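Local structure of gala protein type 1, 3 or 4 (Legionella pneumophila subsp. pneumophila, 4XA9) at residues A[132-145]-A[150-162]. The protein is a leucine-rich repeat protein that may bind small GTPases and stimulate their GTPase activity. Numbering follows the deposited sequence.
Sequences AGYLAQSNLKKIDL and LEDEGVIALASNI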
# COMPACT_ATOMS: atom_id res chain seq x y z
N ALA A 132 -4.13 19.41 4.05
CA ALA A 132 -3.71 19.22 5.44
C ALA A 132 -4.15 20.42 6.28
O ALA A 132 -4.54 20.27 7.44
CB ALA A 132 -2.22 19.03 5.52
N GLY A 133 -4.10 21.60 5.68
CA GLY A 133 -4.57 22.81 6.33
C GLY A 133 -6.04 22.71 6.73
O GLY A 133 -6.43 23.14 7.82
N TYR A 134 -6.84 22.14 5.84
CA TYR A 134 -8.25 21.94 6.12
C TYR A 134 -8.45 20.96 7.27
O TYR A 134 -9.29 21.17 8.15
CB TYR A 134 -8.98 21.42 4.88
CG TYR A 134 -8.91 22.35 3.68
CD1 TYR A 134 -8.88 23.73 3.84
CD2 TYR A 134 -8.87 21.84 2.39
CE1 TYR A 134 -8.82 24.58 2.73
CE2 TYR A 134 -8.81 22.67 1.29
CZ TYR A 134 -8.78 24.04 1.47
OH TYR A 134 -8.72 24.85 0.35
N LEU A 135 -7.67 19.88 7.25
CA LEU A 135 -7.81 18.81 8.23
C LEU A 135 -7.32 19.26 9.60
O LEU A 135 -7.71 18.71 10.63
CB LEU A 135 -7.04 17.57 7.77
CG LEU A 135 -7.63 16.83 6.56
CD1 LEU A 135 -6.65 15.82 6.00
CD2 LEU A 135 -8.92 16.14 6.98
N ALA A 136 -6.46 20.27 9.60
CA ALA A 136 -5.93 20.83 10.84
C ALA A 136 -7.04 21.49 11.66
O ALA A 136 -6.88 21.72 12.86
CB ALA A 136 -4.82 21.82 10.55
N GLN A 137 -8.16 21.80 11.01
CA GLN A 137 -9.29 22.43 11.68
C GLN A 137 -10.42 21.45 11.97
O GLN A 137 -11.48 21.83 12.48
CB GLN A 137 -9.81 23.60 10.84
CG GLN A 137 -8.75 24.61 10.46
CD GLN A 137 -8.19 25.35 11.66
OE1 GLN A 137 -8.84 25.46 12.69
NE2 GLN A 137 -6.96 25.84 11.53
N SER A 138 -10.21 20.18 11.64
CA SER A 138 -11.25 19.17 11.80
C SER A 138 -11.35 18.69 13.24
O SER A 138 -10.52 19.06 14.08
CB SER A 138 -10.98 17.97 10.89
OG SER A 138 -9.87 17.25 11.37
N ASN A 139 -12.35 17.86 13.52
CA ASN A 139 -12.50 17.24 14.83
C ASN A 139 -12.08 15.77 14.82
O ASN A 139 -12.43 15.01 15.73
CB ASN A 139 -13.95 17.37 15.31
CG ASN A 139 -14.32 18.79 15.70
OD1 ASN A 139 -13.49 19.54 16.23
ND2 ASN A 139 -15.57 19.17 15.46
N LEU A 140 -11.34 15.38 13.80
CA LEU A 140 -10.90 13.99 13.64
C LEU A 140 -9.99 13.54 14.77
O LEU A 140 -9.11 14.28 15.20
CB LEU A 140 -10.20 13.81 12.29
CG LEU A 140 -11.12 13.86 11.07
CD1 LEU A 140 -10.33 14.08 9.79
CD2 LEU A 140 -11.94 12.57 10.98
N LYS A 141 -10.22 12.32 15.26
CA LYS A 141 -9.35 11.73 16.26
C LYS A 141 -8.24 10.91 15.62
O LYS A 141 -7.14 10.81 16.17
CB LYS A 141 -10.16 10.86 17.22
CG LYS A 141 -11.13 11.66 18.08
CD LYS A 141 -11.64 10.83 19.24
CE LYS A 141 -12.47 11.67 20.20
NZ LYS A 141 -12.69 10.98 21.50
N LYS A 142 -8.52 10.35 14.45
CA LYS A 142 -7.53 9.56 13.72
C LYS A 142 -7.56 9.87 12.22
O LYS A 142 -8.63 9.90 11.61
CB LYS A 142 -7.78 8.06 13.92
CG LYS A 142 -6.89 7.17 13.05
CD LYS A 142 -7.14 5.68 13.32
CE LYS A 142 -6.24 4.81 12.44
NZ LYS A 142 -6.42 3.36 12.73
N ILE A 143 -6.38 10.11 11.65
CA ILE A 143 -6.26 10.33 10.21
C ILE A 143 -5.09 9.52 9.65
O ILE A 143 -3.98 9.53 10.20
CB ILE A 143 -6.03 11.82 9.83
CG1 ILE A 143 -6.74 12.77 10.79
CG2 ILE A 143 -6.50 12.09 8.40
CD1 ILE A 143 -6.59 14.23 10.40
N ASP A 144 -5.34 8.82 8.55
CA ASP A 144 -4.30 8.12 7.81
C ASP A 144 -4.14 8.79 6.46
O ASP A 144 -5.08 8.78 5.65
CB ASP A 144 -4.64 6.63 7.66
CG ASP A 144 -3.47 5.79 7.14
OD1 ASP A 144 -2.65 6.32 6.36
OD2 ASP A 144 -3.39 4.60 7.51
N LEU A 145 -2.97 9.36 6.21
CA LEU A 145 -2.74 10.15 5.00
C LEU A 145 -1.57 9.65 4.16
O LEU A 145 -0.98 10.43 3.41
CB LEU A 145 -2.51 11.62 5.37
CG LEU A 145 -3.73 12.33 5.95
CD1 LEU A 145 -3.36 13.70 6.51
CD2 LEU A 145 -4.81 12.43 4.88
N LEU A 150 2.06 15.78 1.68
CA LEU A 150 1.63 16.77 2.65
C LEU A 150 2.70 17.83 2.86
O LEU A 150 2.40 18.98 3.17
CB LEU A 150 1.30 16.12 3.99
CG LEU A 150 0.29 14.98 4.03
CD1 LEU A 150 0.17 14.45 5.45
CD2 LEU A 150 -1.07 15.44 3.51
N GLU A 151 3.96 17.41 2.71
CA GLU A 151 5.12 18.26 2.99
C GLU A 151 5.14 18.74 4.45
O GLU A 151 4.24 18.44 5.23
CB GLU A 151 5.15 19.45 2.02
CG GLU A 151 5.40 19.05 0.58
CD GLU A 151 5.42 20.22 -0.39
OE1 GLU A 151 4.50 21.07 -0.33
OE2 GLU A 151 6.36 20.30 -1.20
N ASP A 152 6.19 19.47 4.81
CA ASP A 152 6.36 19.96 6.17
C ASP A 152 5.24 20.91 6.57
O ASP A 152 4.68 20.79 7.66
CB ASP A 152 7.71 20.66 6.32
CG ASP A 152 8.88 19.69 6.25
OD1 ASP A 152 8.79 18.61 6.87
OD2 ASP A 152 9.87 20.00 5.56
N GLU A 153 4.92 21.85 5.69
CA GLU A 153 3.84 22.81 5.93
C GLU A 153 2.54 22.08 6.29
O GLU A 153 1.82 22.48 7.21
CB GLU A 153 3.65 23.70 4.71
CG GLU A 153 2.53 24.72 4.85
CD GLU A 153 2.45 25.67 3.67
OE1 GLU A 153 3.52 26.01 3.11
OE2 GLU A 153 1.33 26.06 3.29
N GLY A 154 2.26 21.00 5.57
CA GLY A 154 1.10 20.18 5.84
C GLY A 154 1.03 19.59 7.23
O GLY A 154 0.02 19.77 7.93
N VAL A 155 2.07 18.88 7.65
CA VAL A 155 2.05 18.20 8.94
C VAL A 155 2.26 19.18 10.10
O VAL A 155 1.89 18.89 11.24
CB VAL A 155 3.11 17.07 9.02
CG1 VAL A 155 2.80 15.98 8.00
CG2 VAL A 155 4.51 17.62 8.82
N ILE A 156 2.86 20.33 9.80
CA ILE A 156 2.97 21.38 10.80
C ILE A 156 1.56 21.88 11.14
O ILE A 156 1.24 22.08 12.31
CB ILE A 156 3.87 22.54 10.31
CG1 ILE A 156 5.33 22.10 10.35
CG2 ILE A 156 3.68 23.78 11.17
CD1 ILE A 156 6.29 23.07 9.70
N ALA A 157 0.72 22.05 10.13
CA ALA A 157 -0.67 22.43 10.37
C ALA A 157 -1.38 21.35 11.17
O ALA A 157 -2.05 21.64 12.16
CB ALA A 157 -1.39 22.70 9.05
N LEU A 158 -1.22 20.10 10.75
CA LEU A 158 -1.85 18.97 11.44
C LEU A 158 -1.40 18.88 12.90
O LEU A 158 -2.19 18.51 13.77
CB LEU A 158 -1.54 17.66 10.72
CG LEU A 158 -2.19 17.47 9.34
CD1 LEU A 158 -1.63 16.24 8.65
CD2 LEU A 158 -3.71 17.37 9.47
N ALA A 159 -0.14 19.22 13.16
CA ALA A 159 0.41 19.14 14.51
C ALA A 159 -0.34 20.07 15.47
O ALA A 159 -0.37 19.83 16.68
CB ALA A 159 1.89 19.48 14.50
N SER A 160 -0.94 21.13 14.93
CA SER A 160 -1.65 22.11 15.74
C SER A 160 -3.07 21.64 16.09
O SER A 160 -3.71 22.22 16.97
CB SER A 160 -1.72 23.46 15.03
OG SER A 160 -2.48 23.38 13.83
N ASN A 161 -3.55 20.62 15.39
CA ASN A 161 -4.89 20.09 15.65
C ASN A 161 -4.92 19.29 16.94
O ASN A 161 -4.44 18.15 17.00
CB ASN A 161 -5.39 19.22 14.48
CG ASN A 161 -6.87 18.88 14.58
OD1 ASN A 161 -7.43 18.81 15.68
ND2 ASN A 161 -7.51 18.64 13.44
N ILE A 162 -5.53 19.88 17.96
CA ILE A 162 -5.54 19.32 19.31
C ILE A 162 -6.37 18.04 19.43
O ILE A 162 -6.21 17.26 20.37
CB ILE A 162 -6.06 20.39 20.31
CG1 ILE A 162 -5.15 20.47 21.53
CG2 ILE A 162 -7.53 20.16 20.67
CD1 ILE A 162 -3.83 21.15 21.23
O HOH W 1 -5.73 24.33 14.64
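With CG of Asn-161 trans to its own backbone N (chi1 -169°), the carboxamide is brought against the carbonyl oxygens of the turn Leu-135 to Ser-138, while Leu-158, its CG turned away from the carbonyl carbon (chi1 -68°), sends both methyls inward to Ala-132, Leu-135 and Leu-145. The geometry is that of a leucine-rich repeat solenoid: strand 142-144 leads into helix 151-159, which packs beside the preceding helix 129-135 and goes on to strand 166-168. The helices come close where small residues meet: the CA atoms of Ala-132 and Gly-154 lie 4.9 Å apart, and CB of Ala-132 sits over Gly-154, 3.4 Å from its O. Beside the turn, CB of Ala-136 packs on CB of Ala-157 at 3.8 Å. Between helices and strand, the methyls of Leu-158 point to different partners: CD2 meets CB of Leu-135 at 3.7 Å, whereas CD1 touches CD1 of Leu-145 tip to tip at 3.7 Å. Leu-150 crosses Leu-145 at about a right angle, its CD1 3.8 Å from CD1 of Leu-145. One amide group ties the type I turn to the chain just after helix 151-159. ND2 of Asn-161 donates to O of Ser-138 (3.1 Å), approaching from above that carbonyl plane, and OD1 is held by N of Asn-163, which should fix the amide's rotation. O of Leu-135 takes three donors: N and OG of Ser-138, and ND2 of Asn-161, whose 2.8 Å hydrogen bond lies within the carbonyl plane and only 6° out of the amide plane.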